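PDB 6MBF: GphF Dehydratase 1, which probably dehydrates intermediates of the gephyronic acid polyketide synthase as a dehydratase-family domain, and is linked to olefin rearrangement in that pathway. Local coordinates for residues H41-D45 against A46-L50; Q208-F211 against A212-A216. All coordinates share one frame; numbering follows the deposited sequence.

Interaction 1: residues H41-D45 against A46-L50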
ATOM      1  N   HIS A  41       0.404  12.344  -3.083  1.00 14.54           N
ATOM      2  CA  HIS A  41       1.362  11.597  -3.882  1.00 13.76           C
ATOM      3  C   HIS A  41       1.195  11.953  -5.352  1.00 15.74           C
ATOM      4  O   HIS A  41       0.093  11.834  -5.899  1.00 15.86           O
ATOM      5  CB  HIS A  41       1.207  10.089  -3.690  1.00 13.63           C
ATOM      6  CG  HIS A  41       2.082   9.281  -4.599  1.00 12.70           C
ATOM      7  ND1 HIS A  41       1.574   8.504  -5.617  1.00 14.86           N
ATOM      8  CD2 HIS A  41       3.429   9.153  -4.661  1.00 15.50           C
ATOM      9  CE1 HIS A  41       2.569   7.918  -6.260  1.00 15.94           C
ATOM     10  NE2 HIS A  41       3.706   8.285  -5.695  1.00 15.56           N
ATOM     11  N   TRP A  42       2.297  12.340  -5.994  1.00 15.49           N
ATOM     12  CA  TRP A  42       2.289  12.755  -7.386  1.00 17.65           C
ATOM     13  C   TRP A  42       3.325  11.980  -8.187  1.00 17.55           C
ATOM     14  O   TRP A  42       4.356  11.554  -7.659  1.00 18.99           O
ATOM     15  CB  TRP A  42       2.565  14.267  -7.532  1.00 16.25           C
ATOM     16  CG  TRP A  42       1.776  15.085  -6.586  1.00 16.36           C
ATOM     17  CD1 TRP A  42       0.505  15.552  -6.766  1.00 26.07           C
ATOM     18  CD2 TRP A  42       2.194  15.538  -5.294  1.00 21.11           C
ATOM     19  NE1 TRP A  42       0.106  16.267  -5.661  1.00 27.89           N
ATOM     20  CE2 TRP A  42       1.126  16.274  -4.745  1.00 25.25           C
ATOM     21  CE3 TRP A  42       3.371  15.400  -4.551  1.00 26.37           C
ATOM     22  CZ2 TRP A  42       1.200  16.866  -3.486  1.00 21.80           C
ATOM     23  CZ3 TRP A  42       3.443  15.992  -3.305  1.00 26.02           C
ATOM     24  CH2 TRP A  42       2.362  16.713  -2.783  1.00 24.82           C
ATOM     25  N   VAL A  43       3.025  11.795  -9.470  1.00 18.40           N
ATOM     26  CA  VAL A  43       3.986  11.317 -10.459  1.00 18.48           C
ATOM     27  C   VAL A  43       3.788  12.156 -11.714  1.00 17.91           C
ATOM     28  O   VAL A  43       2.664  12.265 -12.222  1.00 18.82           O
ATOM     29  CB  VAL A  43       3.819   9.817 -10.784  1.00 20.45           C
ATOM     30  CG1 VAL A  43       4.953   9.344 -11.684  1.00 27.90           C
ATOM     31  CG2 VAL A  43       3.766   8.964  -9.506  1.00 27.33           C
ATOM     32  N   TYR A  44       4.866  12.776 -12.198  1.00 18.41           N
ATOM     33  CA  TYR A  44       4.780  13.659 -13.357  1.00 21.59           C
ATOM     34  C   TYR A  44       3.692  14.716 -13.158  1.00 19.75           C
ATOM     35  O   TYR A  44       2.891  14.989 -14.055  1.00 23.27           O
ATOM     36  CB  TYR A  44       4.532  12.861 -14.640  1.00 21.38           C
ATOM     37  CG  TYR A  44       5.598  11.831 -14.935  1.00 22.83           C
ATOM     38  CD1 TYR A  44       5.283  10.477 -14.993  1.00 23.00           C
ATOM     39  CD2 TYR A  44       6.920  12.208 -15.128  1.00 33.46           C
ATOM     40  CE1 TYR A  44       6.250   9.529 -15.257  1.00 23.53           C
ATOM     41  CE2 TYR A  44       7.902  11.263 -15.391  1.00 30.71           C
ATOM     42  CZ  TYR A  44       7.560   9.926 -15.451  1.00 35.21           C
ATOM     43  OH  TYR A  44       8.527   8.979 -15.710  1.00 41.79           O
ATOM     44  N   ASP A  45       3.644  15.288 -11.953  1.00 18.82           N
ATOM     45  CA  ASP A  45       2.740  16.363 -11.542  1.00 19.20           C
ATOM     46  C   ASP A  45       1.267  15.956 -11.494  1.00 21.04           C
ATOM     47  O   ASP A  45       0.413  16.812 -11.221  1.00 28.30           O
ATOM     48  CB  ASP A  45       2.880  17.607 -12.432  1.00 22.79           C
ATOM     49  CG  ASP A  45       4.227  18.292 -12.262  1.00 31.03           C
ATOM     50  OD1 ASP A  45       4.868  18.091 -11.207  1.00 36.30           O
ATOM     51  OD2 ASP A  45       4.645  19.026 -13.179  1.00 34.72           O
ATOM     52  N   ALA A  46       0.932  14.696 -11.742  1.00 16.83           N
ATOM     53  CA  ALA A  46      -0.438  14.227 -11.602  1.00 17.93           C
ATOM     54  C   ALA A  46      -0.623  13.607 -10.226  1.00 16.05           C
ATOM     55  O   ALA A  46       0.294  12.971  -9.695  1.00 18.36           O
ATOM     56  CB  ALA A  46      -0.772  13.199 -12.685  1.00 17.24           C
ATOM     57  N   ILE A  47      -1.802  13.807  -9.643  1.00 17.61           N
ATOM     58  CA  ILE A  47      -2.132  13.134  -8.392  1.00 16.95           C
ATOM     59  C   ILE A  47      -2.423  11.671  -8.699  1.00 16.85           C
ATOM     60  O   ILE A  47      -3.353  11.363  -9.450  1.00 17.26           O
ATOM     61  CB  ILE A  47      -3.337  13.794  -7.710  1.00 15.67           C
ATOM     62  CG1 ILE A  47      -3.092  15.285  -7.488  1.00 17.17           C
ATOM     63  CG2 ILE A  47      -3.645  13.080  -6.385  1.00 17.00           C
ATOM     64  CD1 ILE A  47      -4.366  16.069  -7.209  1.00 17.08           C
ATOM     65  N   VAL A  48      -1.633  10.766  -8.121  1.00 16.22           N
ATOM     66  CA  VAL A  48      -1.739   9.334  -8.404  1.00 14.14           C
ATOM     67  C   VAL A  48      -2.010   8.595  -7.098  1.00 16.28           C
ATOM     68  O   VAL A  48      -1.220   8.683  -6.149  1.00 14.59           O
ATOM     69  CB  VAL A  48      -0.468   8.784  -9.078  1.00 18.87           C
ATOM     70  CG1 VAL A  48      -0.579   7.272  -9.267  1.00 24.98           C
ATOM     71  CG2 VAL A  48      -0.206   9.471 -10.411  1.00 22.69           C
ATOM     72  N   VAL A  49      -3.122   7.863  -7.050  1.00 14.98           N
ATOM     73  CA  VAL A  49      -3.474   7.109  -5.853  1.00 18.13           C
ATOM     74  C   VAL A  49      -2.412   6.047  -5.594  1.00 15.75           C
ATOM     75  O   VAL A  49      -2.065   5.267  -6.487  1.00 17.45           O
ATOM     76  CB  VAL A  49      -4.875   6.500  -6.027  1.00 17.44           C
ATOM     77  CG1 VAL A  49      -5.169   5.422  -4.964  1.00 19.17           C
ATOM     78  CG2 VAL A  49      -5.929   7.620  -6.029  1.00 15.43           C
ATOM     79  N   LEU A  50      -1.882   6.027  -4.369  1.00 14.39           N
ATOM     80  CA  LEU A  50      -0.866   5.045  -4.003  1.00 13.43           C
ATOM     81  C   LEU A  50      -1.423   3.625  -4.086  1.00 13.43           C
ATOM     82  O   LEU A  50      -2.554   3.361  -3.672  1.00 15.24           O
ATOM     83  CB  LEU A  50      -0.360   5.312  -2.584  1.00 16.75           C
ATOM     84  CG  LEU A  50       0.577   6.490  -2.315  1.00 17.30           C
ATOM     85  CD1 LEU A  50       0.785   6.617  -0.816  1.00 15.79           C
ATOM     86  CD2 LEU A  50       1.899   6.257  -3.022  1.00 15.25           C
TER
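H41 meets V48 at the edge of its ring and L50 over one face. ND1 of H41 donates to V48 O at 2.8 Å, with an N-H...O angle of 165°. The oxygen lies close to the ring plane, while the ring nitrogen is tilted from the carbonyl plane. L50 comes over the same ring. Its CD2 sits 3.4 Å from the ring centroid, only 11° off the normal, a CH-pi contact. CG of H41 is anti to the backbone N (chi1 174°), beside the carbonyl carbon, which brings the ring over to V48 and L50. The edge bond and the methyl on the face together should limit how the imidazole can turn.

The backbone is a two-residue beta hairpin with a type I' turn from V43 to A46. Y44 and D45 occupy its corners with positive phi. V43 N bonds to A46 O at 3.0 Å, and A46 N returns a bond to V43 O. Further back, V48 N bonds to H41 O at 3.0 Å. W42 and I47 form the non-hydrogen-bonded pair. Their side chains run side by side, with I47 CG1 at the indole edge, 3.7 Å from W42 CD1. V43 and A46 point to the other face of the hairpin. There V43 CB meets V48 CG2 at 4.1 Å.

By sequence spacing, H41 matches the histidine of the dehydratase HxxxGxxxxP motif, which lies in the active site of relatives. D45 and L50 stand in its glycine and proline positions. A magnesium ion is bound near the L50 side chain. Strand 86-87 pairs antiparallel with strand 46-48 as a third strand, with a backbone bond between I47 and L87. W42 bonds by its backbone to Y161, and Y162's ring meets H41's. L50 O accepts from T53 OG1 of helix 52-65.

Interaction 2: residues Q208-F211 against A212-A216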
ATOM      1  N   GLN A 208       8.576   2.926   1.177  1.00 13.08           N
ATOM      2  CA  GLN A 208       9.547   3.988   0.922  1.00 15.33           C
ATOM      3  C   GLN A 208      10.928   3.653   1.490  1.00 16.83           C
ATOM      4  O   GLN A 208      11.939   4.157   0.983  1.00 14.32           O
ATOM      5  CB  GLN A 208       9.035   5.321   1.477  1.00 14.26           C
ATOM      6  CG  GLN A 208       7.904   5.963   0.652  1.00 11.67           C
ATOM      7  CD  GLN A 208       7.828   7.446   0.893  1.00 18.52           C
ATOM      8  OE1 GLN A 208       8.842   8.145   0.795  1.00 16.23           O
ATOM      9  NE2 GLN A 208       6.639   7.943   1.237  1.00 14.40           N
ATOM     10  N   CYS A 209      11.001   2.815   2.532  1.00 13.58           N
ATOM     11  CA  CYS A 209      12.292   2.293   2.973  1.00 15.44           C
ATOM     12  C   CYS A 209      12.983   1.528   1.850  1.00 12.90           C
ATOM     13  O   CYS A 209      14.210   1.614   1.692  1.00 15.82           O
ATOM     14  CB  CYS A 209      12.117   1.393   4.198  1.00 15.17           C
ATOM     15  SG  CYS A 209      11.584   2.244   5.705  1.00 14.83           S
ATOM     16  N   VAL A 210      12.218   0.774   1.055  1.00 13.63           N
ATOM     17  CA  VAL A 210      12.809   0.100  -0.100  1.00 16.68           C
ATOM     18  C   VAL A 210      13.309   1.131  -1.101  1.00 15.85           C
ATOM     19  O   VAL A 210      14.416   1.000  -1.646  1.00 15.23           O
ATOM     20  CB  VAL A 210      11.807  -0.870  -0.757  1.00 17.58           C
ATOM     21  CG1 VAL A 210      12.505  -1.666  -1.876  1.00 14.96           C
ATOM     22  CG2 VAL A 210      11.188  -1.803   0.263  1.00 16.99           C
ATOM     23  N   PHE A 211      12.506   2.175  -1.346  1.00 13.18           N
ATOM     24  CA  PHE A 211      12.916   3.249  -2.254  1.00 13.63           C
ATOM     25  C   PHE A 211      14.232   3.873  -1.813  1.00 16.25           C
ATOM     26  O   PHE A 211      15.117   4.135  -2.641  1.00 15.20           O
ATOM     27  CB  PHE A 211      11.847   4.341  -2.309  1.00 18.11           C
ATOM     28  CG  PHE A 211      10.544   3.926  -2.942  1.00 15.31           C
ATOM     29  CD1 PHE A 211      10.426   2.759  -3.683  1.00 15.25           C
ATOM     30  CD2 PHE A 211       9.438   4.753  -2.821  1.00 20.80           C
ATOM     31  CE1 PHE A 211       9.211   2.426  -4.277  1.00 20.00           C
ATOM     32  CE2 PHE A 211       8.224   4.417  -3.405  1.00 18.12           C
ATOM     33  CZ  PHE A 211       8.118   3.254  -4.132  1.00 16.73           C
ATOM     34  N   ALA A 212      14.365   4.144  -0.511  1.00 16.29           N
ATOM     35  CA  ALA A 212      15.564   4.800  -0.001  1.00 15.77           C
ATOM     36  C   ALA A 212      16.807   3.956  -0.252  1.00 17.76           C
ATOM     37  O   ALA A 212      17.883   4.496  -0.524  1.00 18.89           O
ATOM     38  CB  ALA A 212      15.404   5.097   1.494  1.00 15.10           C
ATOM     39  N   LEU A 213      16.685   2.627  -0.174  1.00 14.38           N
ATOM     40  CA  LEU A 213      17.826   1.776  -0.492  1.00 18.73           C
ATOM     41  C   LEU A 213      18.144   1.814  -1.982  1.00 19.61           C
ATOM     42  O   LEU A 213      19.304   1.995  -2.376  1.00 18.06           O
ATOM     43  CB  LEU A 213      17.564   0.344  -0.027  1.00 18.64           C
ATOM     44  CG  LEU A 213      18.301  -0.003   1.261  1.00 28.01           C
ATOM     45  CD1 LEU A 213      17.741   0.826   2.416  1.00 22.99           C
ATOM     46  CD2 LEU A 213      18.198  -1.488   1.541  1.00 25.48           C
ATOM     47  N   ILE A 214      17.120   1.663  -2.828  1.00 16.29           N
ATOM     48  CA  ILE A 214      17.320   1.697  -4.275  1.00 16.24           C
ATOM     49  C   ILE A 214      18.002   2.997  -4.697  1.00 18.48           C
ATOM     50  O   ILE A 214      19.003   2.983  -5.421  1.00 19.81           O
ATOM     51  CB  ILE A 214      15.976   1.513  -5.004  1.00 15.45           C
ATOM     52  CG1 ILE A 214      15.431   0.093  -4.793  1.00 14.09           C
ATOM     53  CG2 ILE A 214      16.124   1.832  -6.479  1.00 18.02           C
ATOM     54  CD1 ILE A 214      13.964  -0.041  -5.153  1.00 15.03           C
ATOM     55  N   TYR A 215      17.476   4.137  -4.243  1.00 14.97           N
ATOM     56  CA  TYR A 215      17.891   5.436  -4.769  1.00 17.43           C
ATOM     57  C   TYR A 215      19.254   5.869  -4.250  1.00 21.28           C
ATOM     58  O   TYR A 215      19.779   6.896  -4.703  1.00 20.60           O
ATOM     59  CB  TYR A 215      16.824   6.492  -4.462  1.00 20.33           C
ATOM     60  CG  TYR A 215      15.542   6.257  -5.236  1.00 18.07           C
ATOM     61  CD1 TYR A 215      14.298   6.499  -4.663  1.00 15.90           C
ATOM     62  CD2 TYR A 215      15.579   5.782  -6.543  1.00 16.80           C
ATOM     63  CE1 TYR A 215      13.122   6.286  -5.384  1.00 13.70           C
ATOM     64  CE2 TYR A 215      14.415   5.559  -7.262  1.00 17.20           C
ATOM     65  CZ  TYR A 215      13.191   5.811  -6.673  1.00 18.60           C
ATOM     66  OH  TYR A 215      12.042   5.594  -7.389  1.00 19.80           O
ATOM     67  N   ALA A 216      19.851   5.098  -3.341  1.00 20.10           N
ATOM     68  CA  ALA A 216      21.263   5.286  -3.041  1.00 22.30           C
ATOM     69  C   ALA A 216      22.139   4.969  -4.247  1.00 26.39           C
ATOM     70  O   ALA A 216      23.260   5.482  -4.336  1.00 24.89           O
ATOM     71  CB  ALA A 216      21.675   4.419  -1.853  1.00 24.38           C
TER
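A212 N donates to Q208 O at 2.8 Å, the shortest hydrogen bond between 208-211 and 212-216. It belongs to the last turns of helix 200-214, in the second hotdog-family half of the dehydratase. Three more i to i+4 bonds follow, from L213 to C209, I214 to V210 and Y215 to F211. The I214 bond is the straightest, at 172°.

Q208 closes the DxxxQ pattern that starts at D204, which in related dehydratases carries the active-site aspartate. Its NE2 donates to both D204 OD2 and L166 O, and its OE1 is bonded to Y154 OH, which should fix the flip of the amide. C209 and V210 pack on L246 of strand 241-248, while F211 and A212 touch Y154 of helix 151-158.

Between the two segments the side chains meet one turn apart. V210 CG1 reaches I214 CD1 at 3.9 Å, the two side chains crossing at a slant. Y215 has CG beside its backbone N (chi1 -68°), which turns the ring back along the helix. Its OH bonds to F224 N. At the near end of the ring, Y215 CD1 lies 3.2 Å from F211 O, and CE1 is 3.9 Å from F211 CB.

From the N terminus the chain reaches interaction 1 first. It closes a tight two-residue turn between strands 42-43 and 46-48, just before helix 52-65. Interaction 2 comes much later, as successive turns at the end of helix 200-214, and closes no large loop. The two are in series and neither nest nor cross. They lie in different hotdog halves of the dehydratase. The centres of interactions 1 and 2 are about 18 Å apart and their nearest atoms about 6 Å apart, so they do not touch. Y162, between them in sequence, meets H41 and L50 of interaction 1 and Q208 and F211 of interaction 2. Through it the hairpin and the helix share a neighbour.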